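Acyl-CoA hydrolase (Bacillus halodurans, PDB 1VPM) probably hydrolyses the thioester bond of long-chain fatty acyl-CoAs, as a hotdog-fold thioesterase, and binds coenzyme A. Local coordinates at residues A[64-69]-A[124-129]; A[59-64]-A[137-142]; A[22-27]-A[55-60]; A[48-53]-A[86-91]. All coordinates share one frame; numbering follows the deposited sequence.

Contact 1 of 4, residues A[64-69]-A[124-129]; sequences SAVVTA and LTMVAV. With COA (coenzyme A), chain D.
Val-67 and Val-127 face each other as an antiparallel hydrogen-bonded pair: Val-127 N reaches Val-67 O at 2.9 Å with an N-H...O angle of 168°, and Val-67 N returns a bond to Val-127 O at 158°. Farther along, Ala-69 N meets Thr-125 O at 2.8 Å, with the N-H bent to 140°. At the other end Val-129 N binds Ala-65 O, and a water accepts from Ala-65 N while donating to Val-129 O. Thr-68 O, in a non-hydrogen-bonded pair with Met-126, instead accepts from coenzyme A N4P over 2.8 Å.

The side chains divide between the two faces of the sheet. Toward the helix, the Met-126 (selenomethionine) chain is bent at chi2 and chi3, which brings CE within 3.3 Å of Thr-68 OG1 and 3.8 Å of Val-66 CG2. That hydroxyl is hydrogen-bonded to Asp-51 of the helix. On the opposite face Val-67 CG2 touches both Val-127 CB and Val-129 CG1, each at 4.1 Å, while Val-127 CG2 stands 3.3 Å from the ligand's ribose oxygen O4B. Thr-125 CG2 approaches adenine N3A equally closely.

Strand 65-75, outermost within this chain, thus shares its backbone groups between strand 116-129, the ligand and a neighbouring subunit, whose Asn-36 bonds Val-66 O: a main-chain carbonyl holds the pantetheine amide, whereas the adenosine portion meets Thr-125 and Val-127 through methyl contacts.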
# COMPACT_ATOMS: atom_id res chain seq x y z
N SER A 64 4.17 -18.92 -18.34
CA SER A 64 4.26 -19.72 -17.12
C SER A 64 4.38 -18.82 -15.94
O SER A 64 4.87 -17.70 -16.05
CB SER A 64 5.52 -20.61 -17.11
OG SER A 64 5.54 -21.51 -18.20
N ALA A 65 4.03 -19.33 -14.76
CA ALA A 65 4.53 -18.71 -13.54
C ALA A 65 6.06 -18.73 -13.56
O ALA A 65 6.68 -19.60 -14.18
CB ALA A 65 4.04 -19.47 -12.32
N VAL A 66 6.67 -17.77 -12.87
CA VAL A 66 8.12 -17.70 -12.77
C VAL A 66 8.55 -17.37 -11.35
O VAL A 66 7.76 -16.85 -10.56
CB VAL A 66 8.71 -16.71 -13.78
CG1 VAL A 66 8.31 -17.05 -15.16
CG2 VAL A 66 8.24 -15.26 -13.45
N VAL A 67 9.80 -17.67 -11.03
CA VAL A 67 10.38 -17.24 -9.76
C VAL A 67 11.75 -16.64 -10.08
O VAL A 67 12.35 -16.97 -11.10
CB VAL A 67 10.59 -18.39 -8.76
CG1 VAL A 67 9.24 -18.99 -8.36
CG2 VAL A 67 11.49 -19.46 -9.29
N THR A 68 12.19 -15.72 -9.22
CA THR A 68 13.48 -15.09 -9.41
C THR A 68 14.57 -15.95 -8.78
O THR A 68 14.56 -16.19 -7.58
CB THR A 68 13.51 -13.73 -8.79
OG1 THR A 68 12.44 -12.94 -9.35
CG2 THR A 68 14.89 -13.04 -9.04
N ALA A 69 15.46 -16.49 -9.59
CA ALA A 69 16.57 -17.26 -9.04
C ALA A 69 17.70 -16.41 -8.47
O ALA A 69 18.31 -16.74 -7.44
CB ALA A 69 17.16 -18.15 -10.12
N LEU A 124 18.84 -10.33 -14.50
CA LEU A 124 18.29 -11.27 -13.60
C LEU A 124 18.17 -12.65 -14.22
O LEU A 124 18.17 -12.82 -15.45
CB LEU A 124 16.90 -10.82 -13.19
CG LEU A 124 16.77 -9.51 -12.42
CD1 LEU A 124 16.71 -8.35 -13.40
CD2 LEU A 124 15.49 -9.48 -11.53
N THR A 125 18.07 -13.64 -13.36
CA THR A 125 17.83 -15.01 -13.82
C THR A 125 16.46 -15.41 -13.29
O THR A 125 16.26 -15.55 -12.05
CB THR A 125 18.91 -15.98 -13.35
OG1 THR A 125 20.20 -15.62 -13.91
CG2 THR A 125 18.58 -17.39 -13.84
N MSE A 126 15.54 -15.69 -14.23
CA MSE A 126 14.19 -16.08 -13.91
C MSE A 126 14.02 -17.54 -14.29
O MSE A 126 14.55 -17.95 -15.29
CB MSE A 126 13.19 -15.23 -14.71
CG MSE A 126 13.36 -13.72 -14.63
SE MSE A 126 13.31 -13.07 -12.71
CE MSE A 126 11.50 -13.54 -12.42
N VAL A 127 13.25 -18.28 -13.51
CA VAL A 127 13.01 -19.70 -13.75
C VAL A 127 11.55 -19.92 -13.92
O VAL A 127 10.79 -19.51 -13.07
CB VAL A 127 13.61 -20.59 -12.62
CG1 VAL A 127 13.28 -22.04 -12.86
CG2 VAL A 127 15.12 -20.41 -12.60
N ALA A 128 11.14 -20.53 -15.02
CA ALA A 128 9.73 -20.89 -15.24
C ALA A 128 9.40 -22.09 -14.38
O ALA A 128 10.21 -23.02 -14.30
CB ALA A 128 9.51 -21.24 -16.71
N VAL A 129 8.22 -22.08 -13.77
CA VAL A 129 7.76 -23.18 -12.94
C VAL A 129 6.37 -23.67 -13.34
O VAL A 129 5.53 -22.86 -13.75
CB VAL A 129 7.80 -22.84 -11.44
CG1 VAL A 129 9.22 -22.47 -11.02
CG2 VAL A 129 6.80 -21.76 -11.02
N1A COA D . 21.45 -17.83 -10.34
C2A COA D . 21.27 -18.07 -11.67
N3A COA D . 20.68 -19.28 -12.09
C4A COA D . 20.28 -20.19 -11.16
C5A COA D . 20.47 -19.96 -9.79
C6A COA D . 21.07 -18.77 -9.36
N6A COA D . 21.38 -18.62 -8.06
N7A COA D . 20.00 -21.06 -9.11
C8A COA D . 19.52 -21.95 -10.02
N9A COA D . 19.70 -21.43 -11.28
C1B COA D . 19.16 -21.98 -12.50
C2B COA D . 19.84 -23.29 -12.83
O2B COA D . 21.10 -23.07 -13.41
C3B COA D . 18.82 -23.92 -13.78
O3B COA D . 19.17 -23.47 -15.08
P3B COA D . 18.85 -24.27 -16.42
O7A COA D . 20.03 -25.09 -16.76
O8A COA D . 18.59 -23.38 -17.57
O9A COA D . 17.58 -25.03 -16.18
C4B COA D . 17.48 -23.39 -13.25
O4B COA D . 17.82 -22.37 -12.30
C5B COA D . 16.64 -24.43 -12.51
O5B COA D . 17.43 -24.97 -11.45
P1A COA D . 17.59 -26.57 -11.15
O1A COA D . 19.01 -26.83 -10.69
O2A COA D . 17.15 -27.41 -12.33
O3A COA D . 16.54 -26.90 -9.97
P2A COA D . 16.45 -26.26 -8.49
O4A COA D . 17.85 -26.16 -7.90
O5A COA D . 15.46 -27.11 -7.72
O6A COA D . 15.80 -24.78 -8.67
CBP COA D . 15.71 -22.49 -7.98
CCP COA D . 16.58 -23.59 -8.59
CDP COA D . 16.32 -21.12 -8.30
CEP COA D . 14.32 -22.60 -8.65
CAP COA D . 15.62 -22.70 -6.44
OAP COA D . 16.86 -22.72 -5.76
C9P COA D . 14.68 -21.67 -5.84
O9P COA D . 13.30 -21.94 -5.93
N8P COA D . 15.15 -20.55 -5.26
C7P COA D . 14.16 -19.64 -4.72
C6P COA D . 13.52 -18.79 -5.83
C5P COA D . 12.55 -17.78 -5.24
O5P COA D . 11.54 -18.20 -4.65
N4P COA D . 12.86 -16.49 -5.35
C3P COA D . 11.96 -15.46 -4.88
C2P COA D . 12.29 -14.82 -3.53
S1P COA D . 12.82 -15.84 -2.09
O HOH W 1 3.04 -22.08 -14.59

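Contact 2 of 4, residues A[59-64]-A[137-142]; sequences MKHANS and PVPQVE
The His-61 imidazole meets the 137-142 segment with its edge. Pro-139 O lies in the ring plane and takes the NE2 hydrogen at 2.8 Å, with an N-H...O angle of 160°. Seen from the acceptor the bond is less regular, because NE2 stands 58° out of the carbonyl plane. Gln-140 O comes to the same edge, 3.3 Å from CE1, and Val-141 CB approaches CE1 obliquely. With CG anti to the backbone N (chi1 -177°), the ring extends from the helix to this strand entry. The Pro-139 ring comes from the opposite direction, placing CG 3.5 Å from His-61 O.

These contacts join the last turn of helix 43-62, the central helix of the hotdog fold, to the segment leading into strand 140-142, which pairs in parallel with strand 16-18. The helix ends here: Asn-63 leaves helical geometry with positive phi. Ala-62 O takes a bond from Ser-64 OG at 2.9 Å and another from a water at 2.8 Å, and that water also donates to Pro-137 O. Nearby, Ala-62 CB packs 4.1 Å from Val-138 CG1, and both residues also touch Met-100 and Ala-128 of the main sheet.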
# COMPACT_ATOMS: atom_id res chain seq x y z
N MSE A 59 7.38 -14.14 -17.79
CA MSE A 59 6.07 -14.78 -17.93
C MSE A 59 5.58 -14.71 -19.38
O MSE A 59 5.01 -15.68 -19.91
CB MSE A 59 5.06 -14.17 -16.97
CG MSE A 59 5.41 -14.53 -15.55
SE MSE A 59 4.16 -13.48 -14.37
CE MSE A 59 2.66 -14.51 -14.74
N LYS A 60 5.83 -13.60 -20.03
CA LYS A 60 5.48 -13.45 -21.45
C LYS A 60 6.26 -14.37 -22.35
O LYS A 60 5.71 -14.88 -23.35
CB LYS A 60 5.67 -12.00 -21.93
CG LYS A 60 4.58 -11.13 -21.51
CD LYS A 60 4.91 -9.63 -21.53
CE LYS A 60 4.95 -8.97 -22.84
NZ LYS A 60 4.80 -7.49 -22.60
N HIS A 61 7.54 -14.57 -22.03
CA HIS A 61 8.36 -15.46 -22.86
C HIS A 61 7.98 -16.91 -22.70
O HIS A 61 7.91 -17.64 -23.69
CB HIS A 61 9.84 -15.28 -22.56
CG HIS A 61 10.72 -16.10 -23.43
ND1 HIS A 61 10.95 -15.77 -24.75
CD2 HIS A 61 11.40 -17.24 -23.18
CE1 HIS A 61 11.74 -16.70 -25.27
NE2 HIS A 61 12.04 -17.59 -24.34
N ALA A 62 7.71 -17.33 -21.47
CA ALA A 62 7.51 -18.74 -21.11
C ALA A 62 6.08 -19.17 -20.97
O ALA A 62 5.80 -20.36 -20.80
CB ALA A 62 8.22 -19.01 -19.84
N ASN A 63 5.16 -18.19 -20.96
CA ASN A 63 3.76 -18.44 -20.68
C ASN A 63 3.55 -19.34 -19.44
O ASN A 63 2.84 -20.34 -19.47
CB ASN A 63 3.06 -19.00 -21.93
CG ASN A 63 3.06 -18.01 -23.10
OD1 ASN A 63 3.88 -18.13 -24.02
ND2 ASN A 63 2.19 -17.02 -23.05
N SER A 64 4.17 -18.92 -18.34
CA SER A 64 4.26 -19.72 -17.12
C SER A 64 4.38 -18.82 -15.94
O SER A 64 4.87 -17.70 -16.05
CB SER A 64 5.52 -20.61 -17.11
OG SER A 64 5.54 -21.51 -18.20
N PRO A 137 10.65 -26.43 -18.70
CA PRO A 137 11.37 -26.02 -19.90
C PRO A 137 10.83 -24.74 -20.52
O PRO A 137 9.61 -24.51 -20.52
CB PRO A 137 11.15 -27.19 -20.87
CG PRO A 137 10.85 -28.33 -20.02
CD PRO A 137 10.13 -27.80 -18.84
N VAL A 138 11.75 -23.91 -21.00
CA VAL A 138 11.40 -22.64 -21.65
C VAL A 138 11.85 -22.65 -23.11
O VAL A 138 12.86 -23.31 -23.47
CB VAL A 138 12.00 -21.41 -20.92
CG1 VAL A 138 11.47 -21.41 -19.49
CG2 VAL A 138 13.50 -21.41 -21.00
N PRO A 139 11.11 -21.92 -23.96
CA PRO A 139 11.56 -21.80 -25.33
C PRO A 139 12.85 -20.95 -25.44
O PRO A 139 13.20 -20.16 -24.54
CB PRO A 139 10.37 -21.13 -26.02
CG PRO A 139 9.58 -20.49 -24.96
CD PRO A 139 9.91 -21.11 -23.68
N GLN A 140 13.56 -21.11 -26.52
CA GLN A 140 14.68 -20.20 -26.79
C GLN A 140 14.22 -18.84 -27.25
O GLN A 140 13.08 -18.65 -27.62
CB GLN A 140 15.59 -20.80 -27.84
CG GLN A 140 16.28 -22.02 -27.37
CD GLN A 140 17.27 -22.54 -28.41
OE1 GLN A 140 17.37 -22.02 -29.53
NE2 GLN A 140 18.00 -23.59 -28.04
N VAL A 141 15.13 -17.88 -27.20
CA VAL A 141 14.91 -16.53 -27.69
C VAL A 141 15.74 -16.31 -28.98
O VAL A 141 16.81 -16.92 -29.16
CB VAL A 141 15.24 -15.51 -26.57
CG1 VAL A 141 16.75 -15.36 -26.37
CG2 VAL A 141 14.57 -14.22 -26.84
N GLU A 142 15.17 -15.52 -29.89
CA GLU A 142 15.78 -15.19 -31.19
C GLU A 142 16.20 -13.73 -31.16
O GLU A 142 15.36 -12.88 -31.24
CB GLU A 142 14.81 -15.41 -32.35
CG GLU A 142 15.45 -15.00 -33.70
CD GLU A 142 14.47 -14.97 -34.88
OE1 GLU A 142 13.39 -15.61 -34.82
OE2 GLU A 142 14.82 -14.30 -35.88
O HOH W 2 7.43 -22.54 -21.62

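Contact 3 of 4, residues A[22-27]-A[55-60]; sequences SRTIQT and ALTAMK
Thr-24 OG1 is held from two sides of the contact: Lys-60 NZ donates to it across 3.1 Å, and the hydroxyl itself donates to Ser-22 O at 2.8 Å. The direction of the second bond follows from the first, since the oxygen accepts from the ammonium and passes its own hydrogen on to the carbonyl. Lys-60 NZ makes a second bond, to Arg-23 O at 3.2 Å, arriving 44° out of that carbonyl's plane. A bend at chi3 (75°) in an otherwise extended chain turns the ammonium toward these acceptors, and the methylenes CD and CE pass close to Thr-24 OG1. The neighbouring carbonyl and hydroxyl would probably help to stabilise the positive charge in this partly exposed position.

The contact packs helix 43-62 against the start of strand 24-29, an outermost strand of the chain's sheet; the axes of the segments 24-27 and 55-60 run roughly antiparallel (155°), 8.8 Å apart at closest approach, as the helix lies along the concave side of the hotdog sheet. Thr-57 meets the residues before the strand, its CG2 methyl 3.3 Å from Ser-22 O, while its OG1 is hydrogen-bonded back to Ile-53 O within the helix. Thr-57 CA also makes a CA-H...O contact with Ser-22 O. Beyond, Thr-24 CG2 meets Leu-56 CB at 4.2 Å, and Thr-27 and Leu-29 of a neighbouring subunit pack on Thr-24 and Leu-56.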
# COMPACT_ATOMS: atom_id res chain seq x y z
N SER A 22 8.79 -10.88 -25.54
CA SER A 22 8.94 -10.78 -24.09
C SER A 22 9.01 -9.30 -23.65
O SER A 22 8.79 -8.99 -22.46
CB SER A 22 10.25 -11.51 -23.68
OG SER A 22 11.47 -10.76 -24.00
N ARG A 23 9.32 -8.40 -24.58
CA ARG A 23 9.76 -7.05 -24.18
C ARG A 23 8.63 -6.31 -23.49
O ARG A 23 7.50 -6.32 -23.95
CB ARG A 23 10.34 -6.30 -25.37
CG ARG A 23 10.89 -4.92 -24.96
CD ARG A 23 11.72 -4.30 -26.07
NE ARG A 23 10.83 -3.93 -27.16
CZ ARG A 23 10.09 -2.82 -27.20
NH1 ARG A 23 10.13 -1.93 -26.21
NH2 ARG A 23 9.30 -2.61 -28.25
N THR A 24 8.94 -5.70 -22.35
CA THR A 24 7.95 -5.08 -21.53
C THR A 24 8.46 -3.75 -21.01
O THR A 24 9.61 -3.58 -20.70
CB THR A 24 7.56 -5.95 -20.32
OG1 THR A 24 7.27 -7.28 -20.78
CG2 THR A 24 6.40 -5.39 -19.49
N ILE A 25 7.55 -2.80 -21.02
CA ILE A 25 7.81 -1.44 -20.50
C ILE A 25 6.90 -1.10 -19.33
O ILE A 25 5.68 -1.40 -19.29
CB ILE A 25 7.67 -0.40 -21.61
CG1 ILE A 25 8.86 -0.56 -22.59
CG2 ILE A 25 7.59 1.06 -20.99
CD1 ILE A 25 8.57 0.01 -23.89
N GLN A 26 7.49 -0.44 -18.33
CA GLN A 26 6.71 0.11 -17.21
C GLN A 26 7.14 1.55 -16.97
O GLN A 26 8.28 1.93 -17.22
CB GLN A 26 6.93 -0.75 -15.96
CG GLN A 26 6.31 -0.29 -14.69
CD GLN A 26 4.77 -0.22 -14.64
OE1 GLN A 26 4.09 0.24 -15.57
NE2 GLN A 26 4.21 -0.58 -13.47
N THR A 27 6.19 2.37 -16.49
CA THR A 27 6.50 3.72 -16.04
C THR A 27 5.87 3.91 -14.68
O THR A 27 4.73 3.50 -14.48
CB THR A 27 5.87 4.77 -16.97
OG1 THR A 27 6.18 4.44 -18.33
CG2 THR A 27 6.39 6.19 -16.65
N ALA A 55 9.76 -10.26 -14.03
CA ALA A 55 8.75 -11.30 -13.87
C ALA A 55 7.77 -11.23 -15.03
O ALA A 55 7.43 -12.26 -15.62
CB ALA A 55 8.02 -11.16 -12.58
N LEU A 56 7.28 -10.02 -15.35
CA LEU A 56 6.37 -9.87 -16.47
C LEU A 56 6.99 -10.32 -17.79
O LEU A 56 6.35 -11.06 -18.57
CB LEU A 56 5.86 -8.41 -16.57
CG LEU A 56 4.80 -7.95 -15.58
CD1 LEU A 56 4.77 -6.45 -15.53
CD2 LEU A 56 3.42 -8.51 -15.95
N THR A 57 8.20 -9.88 -18.02
CA THR A 57 8.97 -10.27 -19.19
C THR A 57 9.12 -11.79 -19.35
O THR A 57 8.88 -12.39 -20.42
CB THR A 57 10.31 -9.55 -19.15
OG1 THR A 57 10.06 -8.11 -19.11
CG2 THR A 57 11.17 -9.91 -20.35
N ALA A 58 9.51 -12.43 -18.25
CA ALA A 58 9.77 -13.86 -18.26
C ALA A 58 8.45 -14.63 -18.41
O ALA A 58 8.39 -15.63 -19.11
CB ALA A 58 10.50 -14.24 -16.96
N MSE A 59 7.38 -14.14 -17.79
CA MSE A 59 6.07 -14.78 -17.93
C MSE A 59 5.58 -14.71 -19.38
O MSE A 59 5.01 -15.68 -19.91
CB MSE A 59 5.06 -14.17 -16.97
CG MSE A 59 5.41 -14.53 -15.55
SE MSE A 59 4.16 -13.48 -14.37
CE MSE A 59 2.66 -14.51 -14.74
N LYS A 60 5.83 -13.60 -20.03
CA LYS A 60 5.48 -13.45 -21.45
C LYS A 60 6.26 -14.37 -22.35
O LYS A 60 5.71 -14.88 -23.35
CB LYS A 60 5.67 -12.00 -21.93
CG LYS A 60 4.58 -11.13 -21.51
CD LYS A 60 4.91 -9.63 -21.53
CE LYS A 60 4.95 -8.97 -22.84
NZ LYS A 60 4.80 -7.49 -22.60

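Contact 4 of 4, residues A[48-53]-A[86-91]; sequences AYIDEI and LELEGF
Apolar packing accounts for this contact, in which no hydrogen bond passes between helix residues 48-53 and strand residues 86-91. Among the side-chain pairs, Leu-88 is central. Its CD2 methyl lies against the helix beside Tyr-49, 3.8 Å from Tyr-49 CB, and also meets Ile-50 CG1 at 4.1 Å; the Ile-50 and Leu-88 side chains cross at about a right angle. Leu-88 CB meanwhile receives Ile-53 CD1 at 3.8 Å. At the other end of the interface Leu-86 CD1 sits at the edge of the Tyr-49 ring, in its plane, 3.7 Å from CD2, so the aromatic face is not used toward this leucine.

A second group of contacts joins methyls to main chain. Leu-88 CD2 comes 3.6 Å from Tyr-49 C, touching the helix backbone itself. In return Ile-53, with CG1 anti to its backbone N (chi1 -165°) and the chain extended, carries CD1 to 3.4 Å from Leu-88 O and close to the amides of Glu-89 and Gly-90. Gly-90 has no side chain, and here the backbones approach to a CA-CA distance of 6.2 Å between Ile-53 and Gly-90.

Polar ends point to other partners: the carboxylate of Glu-89 forms salt bridges with Arg-105 and Arg-23. The axes of helix segment 48-53 and strand segment 86-91 make 39° and approach to 8.5 Å. Together with the 1-3-4-5-2 strand order, the long helix laid on the antiparallel sheet is characteristic of the hotdog fold, whose helix is the "sausage" in a "bun" of sheet.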
# COMPACT_ATOMS: atom_id res chain seq x y z
N ALA A 48 12.60 -3.35 -6.49
CA ALA A 48 11.25 -3.96 -6.51
C ALA A 48 10.69 -3.85 -7.93
O ALA A 48 10.13 -4.82 -8.51
CB ALA A 48 10.28 -3.30 -5.51
N TYR A 49 10.82 -2.66 -8.50
CA TYR A 49 10.30 -2.41 -9.86
C TYR A 49 11.05 -3.18 -10.93
O TYR A 49 10.43 -3.69 -11.89
CB TYR A 49 10.34 -0.94 -10.21
CG TYR A 49 9.50 -0.04 -9.37
CD1 TYR A 49 8.32 -0.47 -8.80
CD2 TYR A 49 9.85 1.32 -9.25
CE1 TYR A 49 7.53 0.41 -8.07
CE2 TYR A 49 9.06 2.19 -8.58
CZ TYR A 49 7.93 1.73 -7.96
OH TYR A 49 7.14 2.60 -7.27
N ILE A 50 12.37 -3.35 -10.77
CA ILE A 50 13.18 -4.14 -11.67
C ILE A 50 12.72 -5.62 -11.69
O ILE A 50 12.53 -6.21 -12.75
CB ILE A 50 14.67 -4.06 -11.27
CG1 ILE A 50 15.29 -2.72 -11.66
CG2 ILE A 50 15.53 -5.19 -11.89
CD1 ILE A 50 16.58 -2.45 -11.02
N ASP A 51 12.49 -6.20 -10.52
CA ASP A 51 12.01 -7.59 -10.46
C ASP A 51 10.61 -7.70 -11.02
O ASP A 51 10.30 -8.68 -11.69
CB ASP A 51 12.00 -8.10 -9.04
CG ASP A 51 11.72 -9.58 -8.97
OD1 ASP A 51 12.68 -10.32 -9.33
OD2 ASP A 51 10.59 -9.98 -8.55
N GLU A 52 9.75 -6.71 -10.80
CA GLU A 52 8.37 -6.73 -11.30
C GLU A 52 8.39 -6.83 -12.80
O GLU A 52 7.66 -7.64 -13.40
CB GLU A 52 7.62 -5.46 -10.85
CG GLU A 52 6.17 -5.45 -11.12
CD GLU A 52 5.48 -4.15 -10.69
OE1 GLU A 52 5.87 -3.57 -9.64
OE2 GLU A 52 4.57 -3.75 -11.43
N ILE A 53 9.21 -5.99 -13.43
CA ILE A 53 9.23 -5.96 -14.90
C ILE A 53 9.91 -7.24 -15.39
O ILE A 53 9.54 -7.80 -16.41
CB ILE A 53 9.81 -4.67 -15.48
CG1 ILE A 53 9.46 -4.54 -16.97
CG2 ILE A 53 11.21 -4.54 -15.28
CD1 ILE A 53 9.70 -3.20 -17.53
N LEU A 86 9.98 7.11 -13.31
CA LEU A 86 10.91 6.06 -13.62
C LEU A 86 10.38 5.25 -14.76
O LEU A 86 9.24 4.82 -14.73
CB LEU A 86 11.09 5.12 -12.45
CG LEU A 86 11.95 5.44 -11.25
CD1 LEU A 86 11.93 4.18 -10.34
CD2 LEU A 86 13.39 5.71 -11.68
N GLU A 87 11.24 5.00 -15.74
CA GLU A 87 10.93 4.24 -16.94
C GLU A 87 11.79 2.95 -16.91
O GLU A 87 12.98 3.05 -16.86
CB GLU A 87 11.32 5.04 -18.16
CG GLU A 87 10.75 6.48 -18.18
CD GLU A 87 11.30 7.36 -19.35
OE1 GLU A 87 12.36 6.98 -19.98
OE2 GLU A 87 10.66 8.41 -19.62
N LEU A 88 11.14 1.82 -17.04
CA LEU A 88 11.81 0.55 -17.04
C LEU A 88 11.51 -0.21 -18.33
O LEU A 88 10.34 -0.14 -18.82
CB LEU A 88 11.37 -0.29 -15.83
CG LEU A 88 11.65 0.24 -14.41
CD1 LEU A 88 10.38 0.88 -13.84
CD2 LEU A 88 12.11 -0.87 -13.53
N GLU A 89 12.51 -0.95 -18.79
CA GLU A 89 12.34 -1.82 -19.96
C GLU A 89 13.09 -3.11 -19.73
O GLU A 89 14.23 -3.07 -19.34
CB GLU A 89 12.87 -1.13 -21.22
CG GLU A 89 12.68 -1.96 -22.49
CD GLU A 89 13.32 -1.34 -23.71
OE1 GLU A 89 14.04 -0.32 -23.64
OE2 GLU A 89 13.08 -1.87 -24.80
N GLY A 90 12.43 -4.21 -20.00
CA GLY A 90 13.00 -5.52 -19.80
C GLY A 90 12.80 -6.38 -21.05
O GLY A 90 11.80 -6.21 -21.77
N PHE A 91 13.75 -7.25 -21.28
CA PHE A 91 13.59 -8.33 -22.26
C PHE A 91 14.49 -9.50 -21.99
O PHE A 91 15.54 -9.37 -21.36
CB PHE A 91 13.77 -7.81 -23.69
CG PHE A 91 14.98 -6.99 -23.90
CD1 PHE A 91 14.95 -5.61 -23.74
CD2 PHE A 91 16.14 -7.57 -24.36
CE1 PHE A 91 16.07 -4.85 -24.01
CE2 PHE A 91 17.26 -6.81 -24.64
CZ PHE A 91 17.20 -5.44 -24.48

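Overall arrangement
From the N terminus, strand 24-29 enters first, and contact 3 closes the loop from it to the later turns of helix 43-62. Contact 4 starts on an earlier part of that helix and ends on strand 85-95, so it crosses contact 3; backbone bonds between Thr-24 and Gly-90 and between Gln-26 and Leu-88 pair their strands. Contact 1 opens just after the helix, on strand 65-75, crosses contact 4 and closes on strand 116-129. Contact 2 spans the widest interval, from the helix end, where contact 3 closes (Met-59 and Lys-60 are shared), to strand 140-142; it crosses contact 4 and encloses contact 1, sharing Ser-64. Three contacts thus use one helix, while contact 1 joins two strands beneath it.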